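Local coordinates for protein 5-formaminoimidazole-4-carboxamide-1-(beta)-D-ribofuranosyl 5'-monophosphate synthetase (Methanocaldococcus jannaschii, PDB 2R7M) that catalyses the ATP- and formate-dependent formylation of AICAR to FAICAR in purine biosynthesis, without folates, at residues V153-P158 and G165-S170; N206-Y211 and C295-C300; D226-S231 and T256-V261. All blocks are in the same frame, centred on the assembly; numbering follows the deposited sequence.

In the fold
From the N terminus, interaction 1 comes first: strands 153-156 and 166-169 close a short hairpin at the edge of a four-stranded antiparallel sheet. After strand 197-200, back in this first sheet, the chain enters a second antiparallel sheet of five strands. Interaction 2 pairs strand 205-214 with strand 292-300 and closes a long loop, and interaction 3, between strands 219-230 and 253-263, is nested inside that loop. The two touch, since strands 205-214 and 219-230 are neighbours in the sheet, and His210 of one meets Asp226 of the other. Interaction 1 lies about 20 Å, centre to centre, from each of the others, yet all three touch the same AMP, which sits between the two sheets.

Interaction 1: V153-P158 and G165-S170; sequences VIVKFP and GYFIAS. With AMP (adenosine monophosphate), chain E.
Lys156 and Tyr166 meet beside the AMP of chain E, the lysine's CG lying 3.3 Å from CE2 of the tyrosine ring. With chi1 at -45° and an extended chain beyond CG, Lys156 runs past that ring and delivers its ammonium to the nucleotide. There NZ donates to the phosphate oxygen O3P and to the adenine nitrogen N7 of AMP, each at 2.8 Å, and NZ also forms a salt bridge with Glu199. Ile154, on the same face of the sheet, lays CD1 against the adenine, 3.7 Å from AMP N9, and also reaches the edge of the Tyr166 ring.

The other face is apolar. Val155 and Phe167 lie side by side, with Val155 CB over one face of the phenyl ring at 4.2 Å from its centroid. Phe157 approaches obliquely, its CZ 3.6 Å from Phe167 CE1, the two ring planes 44° apart; Phe175 of helix 172-183 makes an edge-to-face contact with Phe167. Between the two layers, the antiparallel backbones are joined by bonds from Val153 N to Ala169 O (2.8 Å) and from Val155 N to Phe167 O (2.9 Å), with Ala169 N returning a bond to Val153 O.

The contact is thus a hairpin of the ATP-grasp ATP site, here holding AMP, with a hydrophobic layer under the helix on its other face. Gripped by phosphate, base and Glu199, the end of Lys156 is fixed in place, and one amine ties O3P to N7, consistent with holding phosphate and base in a set relation.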
# COMPACT_ATOMS: atom_id res chain seq x y z
N VAL A 153 12.02 36.38 33.06
CA VAL A 153 10.78 35.68 33.32
C VAL A 153 9.84 35.93 32.16
O VAL A 153 10.05 36.86 31.37
CB VAL A 153 10.08 36.15 34.63
CG1 VAL A 153 10.91 35.81 35.87
CG2 VAL A 153 9.75 37.63 34.57
N ILE A 154 8.81 35.10 32.06
CA ILE A 154 7.74 35.38 31.12
C ILE A 154 6.49 35.54 31.96
O ILE A 154 6.33 34.85 32.97
CB ILE A 154 7.56 34.24 30.06
CG1 ILE A 154 6.49 34.62 29.03
CG2 ILE A 154 7.25 32.91 30.75
CD1 ILE A 154 6.31 33.59 27.92
N VAL A 155 5.61 36.46 31.57
CA VAL A 155 4.44 36.73 32.40
C VAL A 155 3.15 36.49 31.63
O VAL A 155 2.91 37.11 30.60
CB VAL A 155 4.45 38.18 32.96
CG1 VAL A 155 3.33 38.34 33.98
CG2 VAL A 155 5.80 38.49 33.59
N LYS A 156 2.32 35.60 32.16
CA LYS A 156 1.09 35.18 31.49
C LYS A 156 -0.16 35.63 32.24
O LYS A 156 -0.20 35.63 33.47
CB LYS A 156 1.08 33.66 31.33
CG LYS A 156 2.38 33.06 30.84
CD LYS A 156 2.35 31.55 30.89
CE LYS A 156 3.46 30.95 30.05
NZ LYS A 156 3.67 29.50 30.34
N PHE A 157 -1.19 36.01 31.48
CA PHE A 157 -2.48 36.37 32.04
C PHE A 157 -3.56 35.57 31.32
O PHE A 157 -3.64 35.60 30.09
CB PHE A 157 -2.74 37.87 31.86
CG PHE A 157 -1.52 38.73 32.05
CD1 PHE A 157 -0.64 38.95 31.01
CD2 PHE A 157 -1.25 39.30 33.29
CE1 PHE A 157 0.50 39.73 31.19
CE2 PHE A 157 -0.12 40.09 33.47
CZ PHE A 157 0.75 40.30 32.42
N PRO A 158 -4.39 34.83 32.08
CA PRO A 158 -5.49 34.02 31.55
C PRO A 158 -6.45 34.81 30.66
O PRO A 158 -6.78 34.36 29.56
CB PRO A 158 -6.22 33.55 32.81
CG PRO A 158 -5.16 33.54 33.86
CD PRO A 158 -4.30 34.73 33.55
N GLY A 165 -0.87 39.96 24.96
CA GLY A 165 -1.25 39.51 26.30
C GLY A 165 -0.15 38.77 27.06
O GLY A 165 -0.43 38.01 27.98
N TYR A 166 1.09 39.01 26.66
CA TYR A 166 2.25 38.33 27.25
C TYR A 166 3.42 39.29 27.20
O TYR A 166 3.50 40.13 26.31
CB TYR A 166 2.62 37.10 26.41
CG TYR A 166 1.87 35.83 26.72
CD1 TYR A 166 0.54 35.67 26.36
CD2 TYR A 166 2.51 34.77 27.34
CE1 TYR A 166 -0.15 34.49 26.63
CE2 TYR A 166 1.84 33.59 27.61
CZ TYR A 166 0.51 33.46 27.26
OH TYR A 166 -0.15 32.28 27.54
N PHE A 167 4.34 39.18 28.16
CA PHE A 167 5.59 39.94 28.06
C PHE A 167 6.75 39.31 28.82
O PHE A 167 6.56 38.44 29.67
CB PHE A 167 5.40 41.43 28.42
CG PHE A 167 5.15 41.69 29.88
CD1 PHE A 167 3.88 42.02 30.33
CD2 PHE A 167 6.19 41.63 30.80
CE1 PHE A 167 3.65 42.27 31.67
CE2 PHE A 167 5.97 41.88 32.15
CZ PHE A 167 4.70 42.20 32.58
N ILE A 168 7.96 39.76 28.48
CA ILE A 168 9.18 39.28 29.11
C ILE A 168 9.75 40.39 30.00
O ILE A 168 9.71 41.57 29.63
CB ILE A 168 10.24 38.88 28.05
CG1 ILE A 168 9.65 37.88 27.05
CG2 ILE A 168 11.50 38.34 28.71
CD1 ILE A 168 10.59 37.53 25.89
N ALA A 169 10.27 40.01 31.16
CA ALA A 169 10.89 40.97 32.05
C ALA A 169 12.16 40.37 32.63
O ALA A 169 12.22 39.17 32.89
CB ALA A 169 9.93 41.38 33.16
N SER A 170 13.18 41.22 32.83
CA SER A 170 14.42 40.80 33.49
C SER A 170 14.65 41.48 34.86
O SER A 170 15.70 41.30 35.48
CB SER A 170 15.63 41.01 32.57
OG SER A 170 15.83 39.90 31.71
P AMP E . 1.28 29.05 26.94
O1P AMP E . 0.94 27.76 26.23
O2P AMP E . 0.27 30.15 26.78
O3P AMP E . 1.82 28.81 28.33
O5' AMP E . 2.56 29.65 26.19
C5' AMP E . 2.45 30.37 24.97
C4' AMP E . 3.84 30.36 24.38
O4' AMP E . 4.73 31.14 25.20
C3' AMP E . 4.44 28.96 24.37
O3' AMP E . 4.07 28.18 23.22
C2' AMP E . 5.92 29.23 24.44
O2' AMP E . 6.46 29.41 23.12
C1' AMP E . 6.02 30.53 25.24
N9 AMP E . 6.32 30.15 26.63
C8 AMP E . 5.41 29.69 27.52
N7 AMP E . 5.99 29.39 28.70
C5 AMP E . 7.30 29.67 28.58
C6 AMP E . 8.48 29.60 29.47
N6 AMP E . 8.37 29.15 30.74
N1 AMP E . 9.67 29.97 28.95
C2 AMP E . 9.80 30.41 27.68
N3 AMP E . 8.77 30.50 26.82
C4 AMP E . 7.52 30.15 27.21

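Interaction 2: N206-Y211 and C295-C300; sequences NFCIHY and CLQSLC. With AMP (adenosine monophosphate), chain E.
Strands 206-211 and 295-300 run antiparallel, their axes 4.6 Å apart at closest approach, with Phe207-Ser298 and Ile209-Leu296 as the hydrogen-bonded pairs. Side chains reinforce the first of these. Ser298 OG, placed between its own backbone N and carbonyl carbon (chi1 55°), donates to Phe207 O at 2.9 Å in the carbonyl plane, whereas Ser298 N reaches that oxygen from above the plane. Ser298 O is doubly held as well: Asn206 ND2 bonds to it at 2.9 Å, with the acceptor in the amide plane, alongside the bond from Phe207 N. The amide's OD1 accepts from Arg228 N, tying in the next strand.

Further along, Cys295 SG comes obliquely to the His210 imidazole, 3.6 Å from CE1, and Cys208 CB packs on the same sulfur at 3.9 Å. His210 NE2 is hydrogen-bonded to Asp226. On the face of Ile209 and Leu296, the end of Tyr211 comes in, CE2 3.8 Å from Leu296 CG, and the tyrosine hydroxyl bonds to Val271 O in helix 268-285.

Leu299 CD1 touches the adenine of the chain E AMP, 3.7 Å from its C2, and Gln297, beside Glu310, is a predicted magnesium ligand. Central strands with one face turned to the nucleotide and to the predicted magnesium site, and the other packed on a helix, fit the ATP-binding sheet of an ATP-grasp enzyme.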
# COMPACT_ATOMS: atom_id res chain seq x y z
N ASN A 206 11.74 23.99 21.53
CA ASN A 206 10.38 23.51 21.72
C ASN A 206 10.08 22.13 21.15
O ASN A 206 10.19 21.91 19.93
CB ASN A 206 9.39 24.51 21.10
CG ASN A 206 7.93 24.17 21.42
OD1 ASN A 206 7.04 24.46 20.62
ND2 ASN A 206 7.69 23.55 22.57
N PHE A 207 9.71 21.21 22.03
CA PHE A 207 9.13 19.93 21.63
C PHE A 207 7.77 19.77 22.29
O PHE A 207 7.67 19.65 23.50
CB PHE A 207 10.04 18.78 22.04
CG PHE A 207 11.39 18.82 21.40
CD1 PHE A 207 11.61 18.20 20.18
CD2 PHE A 207 12.45 19.50 22.00
CE1 PHE A 207 12.86 18.26 19.56
CE2 PHE A 207 13.69 19.56 21.39
CZ PHE A 207 13.89 18.93 20.17
N CYS A 208 6.71 19.81 21.49
CA CYS A 208 5.41 19.43 22.00
C CYS A 208 5.24 17.93 21.72
O CYS A 208 5.08 17.51 20.58
CB CYS A 208 4.30 20.26 21.39
SG CYS A 208 4.61 22.06 21.47
N ILE A 209 5.30 17.14 22.78
CA ILE A 209 5.35 15.70 22.64
C ILE A 209 3.97 15.10 22.79
O ILE A 209 3.29 15.30 23.80
CB ILE A 209 6.37 15.10 23.61
CG1 ILE A 209 7.74 15.74 23.35
CG2 ILE A 209 6.49 13.60 23.41
CD1 ILE A 209 8.67 15.70 24.53
N HIS A 210 3.54 14.38 21.76
CA HIS A 210 2.21 13.80 21.73
C HIS A 210 2.27 12.32 22.12
O HIS A 210 2.93 11.51 21.46
CB HIS A 210 1.60 14.01 20.34
CG HIS A 210 1.59 15.45 19.92
ND1 HIS A 210 0.67 16.36 20.40
CD2 HIS A 210 2.43 16.16 19.13
CE1 HIS A 210 0.92 17.55 19.90
NE2 HIS A 210 2.00 17.46 19.14
N TYR A 211 1.59 11.99 23.21
CA TYR A 211 1.54 10.62 23.70
C TYR A 211 0.13 10.06 23.57
O TYR A 211 -0.85 10.80 23.46
CB TYR A 211 1.91 10.55 25.19
CG TYR A 211 3.24 11.13 25.62
CD1 TYR A 211 4.33 10.31 25.82
CD2 TYR A 211 3.37 12.49 25.89
CE1 TYR A 211 5.54 10.83 26.25
CE2 TYR A 211 4.58 13.02 26.32
CZ TYR A 211 5.66 12.19 26.50
OH TYR A 211 6.86 12.69 26.94
N CYS A 295 -0.47 15.59 25.62
CA CYS A 295 0.71 16.32 25.13
C CYS A 295 1.47 16.98 26.28
O CYS A 295 0.89 17.68 27.10
CB CYS A 295 0.27 17.39 24.13
SG CYS A 295 1.60 18.35 23.39
N LEU A 296 2.78 16.76 26.32
CA LEU A 296 3.66 17.57 27.15
C LEU A 296 4.34 18.61 26.27
O LEU A 296 5.09 18.27 25.36
CB LEU A 296 4.71 16.70 27.85
CG LEU A 296 4.12 15.75 28.89
CD1 LEU A 296 5.23 15.04 29.67
CD2 LEU A 296 3.18 16.49 29.83
N GLN A 297 4.05 19.88 26.53
CA GLN A 297 4.67 20.98 25.77
C GLN A 297 5.89 21.47 26.53
O GLN A 297 5.78 22.13 27.56
CB GLN A 297 3.67 22.09 25.55
CG GLN A 297 2.41 21.58 24.89
CD GLN A 297 1.19 22.38 25.26
OE1 GLN A 297 0.20 21.83 25.76
NE2 GLN A 297 1.25 23.69 25.03
N SER A 298 7.06 21.13 26.03
CA SER A 298 8.29 21.34 26.76
C SER A 298 9.33 22.18 26.02
O SER A 298 9.18 22.50 24.84
CB SER A 298 8.89 19.98 27.15
OG SER A 298 9.05 19.17 26.00
N LEU A 299 10.39 22.55 26.73
CA LEU A 299 11.50 23.25 26.14
C LEU A 299 12.74 22.51 26.59
O LEU A 299 12.86 22.15 27.76
CB LEU A 299 11.53 24.71 26.60
CG LEU A 299 10.44 25.61 25.98
CD1 LEU A 299 10.13 26.82 26.86
CD2 LEU A 299 10.81 26.02 24.56
N CYS A 300 13.65 22.25 25.67
CA CYS A 300 14.86 21.52 25.99
C CYS A 300 16.00 22.51 26.19
O CYS A 300 16.39 23.21 25.26
CB CYS A 300 15.20 20.50 24.89
SG CYS A 300 16.61 19.46 25.26
P AMP E . 1.28 29.05 26.94
O1P AMP E . 0.94 27.76 26.23
O2P AMP E . 0.27 30.15 26.78
O3P AMP E . 1.82 28.81 28.33
O5' AMP E . 2.56 29.65 26.19
C5' AMP E . 2.45 30.37 24.97
C4' AMP E . 3.84 30.36 24.38
O4' AMP E . 4.73 31.14 25.20
C3' AMP E . 4.44 28.96 24.37
O3' AMP E . 4.07 28.18 23.22
C2' AMP E . 5.92 29.23 24.44
O2' AMP E . 6.46 29.41 23.12
C1' AMP E . 6.02 30.53 25.24
N9 AMP E . 6.32 30.15 26.63
C8 AMP E . 5.41 29.69 27.52
N7 AMP E . 5.99 29.39 28.70
C5 AMP E . 7.30 29.67 28.58
C6 AMP E . 8.48 29.60 29.47
N6 AMP E . 8.37 29.15 30.74
N1 AMP E . 9.67 29.97 28.95
C2 AMP E . 9.80 30.41 27.68
N3 AMP E . 8.77 30.50 26.82
C4 AMP E . 7.52 30.15 27.21

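Interaction 3: D226-S231 and T256-V261; sequences DKRYES and TGNIPV. With AMP (adenosine monophosphate), chain E; AMP (adenosine monophosphate), chain F.
Asp226, its CG between backbone N and carbonyl carbon (chi1 72°), and Asn258, with CG anti to its carbonyl carbon (chi1 -36°), bring carboxylate and amide together, their planes 70° apart. Asn258 ND2 donates to Asp226 OD2 at 3.0 Å from above the carboxylate plane, and OD1 bonds to His210 NE2. Arg228 NH1 takes the syn lone pair of Asp226 OD2 in a salt bridge, and Asp316 pairs with NH2.

The Asn258 amide grips the adenine of the chain F AMP: OD1 accepts from AMP N6 at 2.9 Å and ND2 donates to AMP N1 at 3.1 Å, both nearly straight. C2 of that adenine lies over the centre of the Arg228 guanidinium, 3.4 Å from CZ. Glu230 serves the other nucleotide, its OE2 accepting from O3' of the chain E AMP at 2.6 Å and its OE1 from O2'.

On the reverse face, Ile259 CD1 sits over the Tyr229 ring, 4.1 Å from its centroid. Tyr229 O accepts from Thr256 N and Thr256 OG1, the hydroxyl also bonding to Thr205 OG1 of a neighbouring subunit, with a weak bond from Gly257 N.

Thr256 and Gly257 opposite Tyr229 form a classic beta bulge in an antiparallel pair whose sheet continues into a neighbouring subunit. Asn258 belongs to the AICAR site and Glu230 to the ATP site, so the strands span two adjoining nucleotide pockets of this ATP-grasp ligase.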
# COMPACT_ATOMS: atom_id res chain seq x y z
N ASP A 226 5.75 18.23 17.58
CA ASP A 226 5.81 19.46 16.81
C ASP A 226 6.42 20.61 17.62
O ASP A 226 6.54 20.55 18.84
CB ASP A 226 4.40 19.88 16.36
CG ASP A 226 3.54 20.42 17.52
OD1 ASP A 226 3.08 19.60 18.35
OD2 ASP A 226 3.29 21.65 17.59
N LYS A 227 6.79 21.67 16.92
CA LYS A 227 7.07 22.94 17.58
C LYS A 227 6.02 23.96 17.13
O LYS A 227 5.56 23.94 15.99
CB LYS A 227 8.49 23.42 17.28
CG LYS A 227 8.70 23.97 15.89
CD LYS A 227 10.14 24.44 15.71
CE LYS A 227 10.20 25.68 14.85
NZ LYS A 227 11.59 26.16 14.63
N ARG A 228 5.62 24.83 18.05
CA ARG A 228 4.64 25.86 17.77
C ARG A 228 5.16 26.90 16.79
O ARG A 228 6.37 27.17 16.71
CB ARG A 228 4.23 26.58 19.06
CG ARG A 228 3.82 25.67 20.19
CD ARG A 228 2.64 24.81 19.77
NE ARG A 228 1.88 24.33 20.92
CZ ARG A 228 1.32 23.13 21.01
NH1 ARG A 228 1.45 22.25 20.02
NH2 ARG A 228 0.65 22.78 22.10
N TYR A 229 4.23 27.49 16.04
CA TYR A 229 4.51 28.58 15.13
C TYR A 229 3.58 29.69 15.59
O TYR A 229 2.37 29.64 15.35
CB TYR A 229 4.21 28.15 13.70
CG TYR A 229 4.91 28.93 12.63
CD1 TYR A 229 6.13 29.55 12.87
CD2 TYR A 229 4.36 29.03 11.35
CE1 TYR A 229 6.78 30.25 11.87
CE2 TYR A 229 5.00 29.73 10.35
CZ TYR A 229 6.21 30.34 10.62
OH TYR A 229 6.86 31.05 9.65
N GLU A 230 4.14 30.68 16.27
CA GLU A 230 3.32 31.67 16.95
C GLU A 230 3.50 33.09 16.40
O GLU A 230 4.58 33.49 16.00
CB GLU A 230 3.59 31.61 18.45
CG GLU A 230 3.10 30.30 19.06
CD GLU A 230 3.66 30.03 20.43
OE1 GLU A 230 4.79 30.47 20.73
OE2 GLU A 230 2.96 29.35 21.21
N SER A 231 2.40 33.84 16.37
CA SER A 231 2.43 35.22 15.89
C SER A 231 2.05 36.12 17.08
O SER A 231 1.16 35.78 17.84
CB SER A 231 1.43 35.37 14.74
OG SER A 231 1.67 36.54 13.97
N THR A 256 -0.58 29.96 15.62
CA THR A 256 -1.09 30.06 14.25
C THR A 256 -0.86 28.77 13.47
O THR A 256 -1.42 28.59 12.39
CB THR A 256 -0.43 31.22 13.46
OG1 THR A 256 0.96 30.95 13.23
CG2 THR A 256 -0.58 32.53 14.20
N GLY A 257 -0.03 27.88 14.00
CA GLY A 257 0.31 26.68 13.25
C GLY A 257 1.43 25.89 13.89
O GLY A 257 1.85 26.20 15.01
N ASN A 258 1.90 24.87 13.18
CA ASN A 258 2.89 23.95 13.73
C ASN A 258 3.89 23.44 12.71
O ASN A 258 3.64 23.41 11.51
CB ASN A 258 2.21 22.76 14.42
CG ASN A 258 0.92 23.14 15.13
OD1 ASN A 258 -0.09 23.43 14.48
ND2 ASN A 258 0.94 23.13 16.45
N ILE A 259 5.04 23.04 13.22
CA ILE A 259 6.14 22.62 12.40
C ILE A 259 6.62 21.30 13.00
O ILE A 259 6.68 21.18 14.22
CB ILE A 259 7.26 23.68 12.42
CG1 ILE A 259 6.78 25.00 11.77
CG2 ILE A 259 8.48 23.19 11.75
CD1 ILE A 259 7.77 26.15 11.95
N PRO A 260 6.90 20.30 12.14
CA PRO A 260 7.42 19.00 12.60
C PRO A 260 8.87 19.01 13.06
O PRO A 260 9.72 19.70 12.49
CB PRO A 260 7.26 18.08 11.39
CG PRO A 260 6.97 18.97 10.19
CD PRO A 260 6.69 20.36 10.68
N VAL A 261 9.15 18.21 14.08
CA VAL A 261 10.48 18.13 14.64
C VAL A 261 10.66 16.71 15.17
O VAL A 261 9.69 16.03 15.47
CB VAL A 261 10.68 19.20 15.76
CG1 VAL A 261 9.86 18.85 17.00
CG2 VAL A 261 12.16 19.36 16.11
P AMP E . 1.28 29.05 26.94
O1P AMP E . 0.94 27.76 26.23
O2P AMP E . 0.27 30.15 26.78
O3P AMP E . 1.82 28.81 28.33
O5' AMP E . 2.56 29.65 26.19
C5' AMP E . 2.45 30.37 24.97
C4' AMP E . 3.84 30.36 24.38
O4' AMP E . 4.73 31.14 25.20
C3' AMP E . 4.44 28.96 24.37
O3' AMP E . 4.07 28.18 23.22
C2' AMP E . 5.92 29.23 24.44
O2' AMP E . 6.46 29.41 23.12
C1' AMP E . 6.02 30.53 25.24
N9 AMP E . 6.32 30.15 26.63
C8 AMP E . 5.41 29.69 27.52
N7 AMP E . 5.99 29.39 28.70
C5 AMP E . 7.30 29.67 28.58
C6 AMP E . 8.48 29.60 29.47
N6 AMP E . 8.37 29.15 30.74
N1 AMP E . 9.67 29.97 28.95
C2 AMP E . 9.80 30.41 27.68
N3 AMP E . 8.77 30.50 26.82
C4 AMP E . 7.52 30.15 27.21
P AMP F . -9.32 27.48 18.40
O1P AMP F . -9.14 28.87 18.97
O2P AMP F . -10.76 27.01 18.37
O3P AMP F . -8.59 27.24 17.09
O5' AMP F . -8.56 26.48 19.41
C5' AMP F . -8.89 26.41 20.80
C4' AMP F . -7.61 26.36 21.64
O4' AMP F . -6.83 25.19 21.37
C3' AMP F . -6.69 27.56 21.41
O3' AMP F . -6.90 28.55 22.42
C2' AMP F . -5.28 27.00 21.50
O2' AMP F . -4.72 27.16 22.80
C1' AMP F . -5.44 25.51 21.25
N9 AMP F . -4.96 25.22 19.87
C8 AMP F . -5.73 25.28 18.76
N7 AMP F . -5.01 24.96 17.67
C5 AMP F . -3.76 24.68 18.07
C6 AMP F . -2.50 24.27 17.40
N6 AMP F . -2.46 24.10 16.05
N1 AMP F . -1.41 24.09 18.18
C2 AMP F . -1.45 24.27 19.51
N3 AMP F . -2.56 24.65 20.18
C4 AMP F . -3.72 24.86 19.52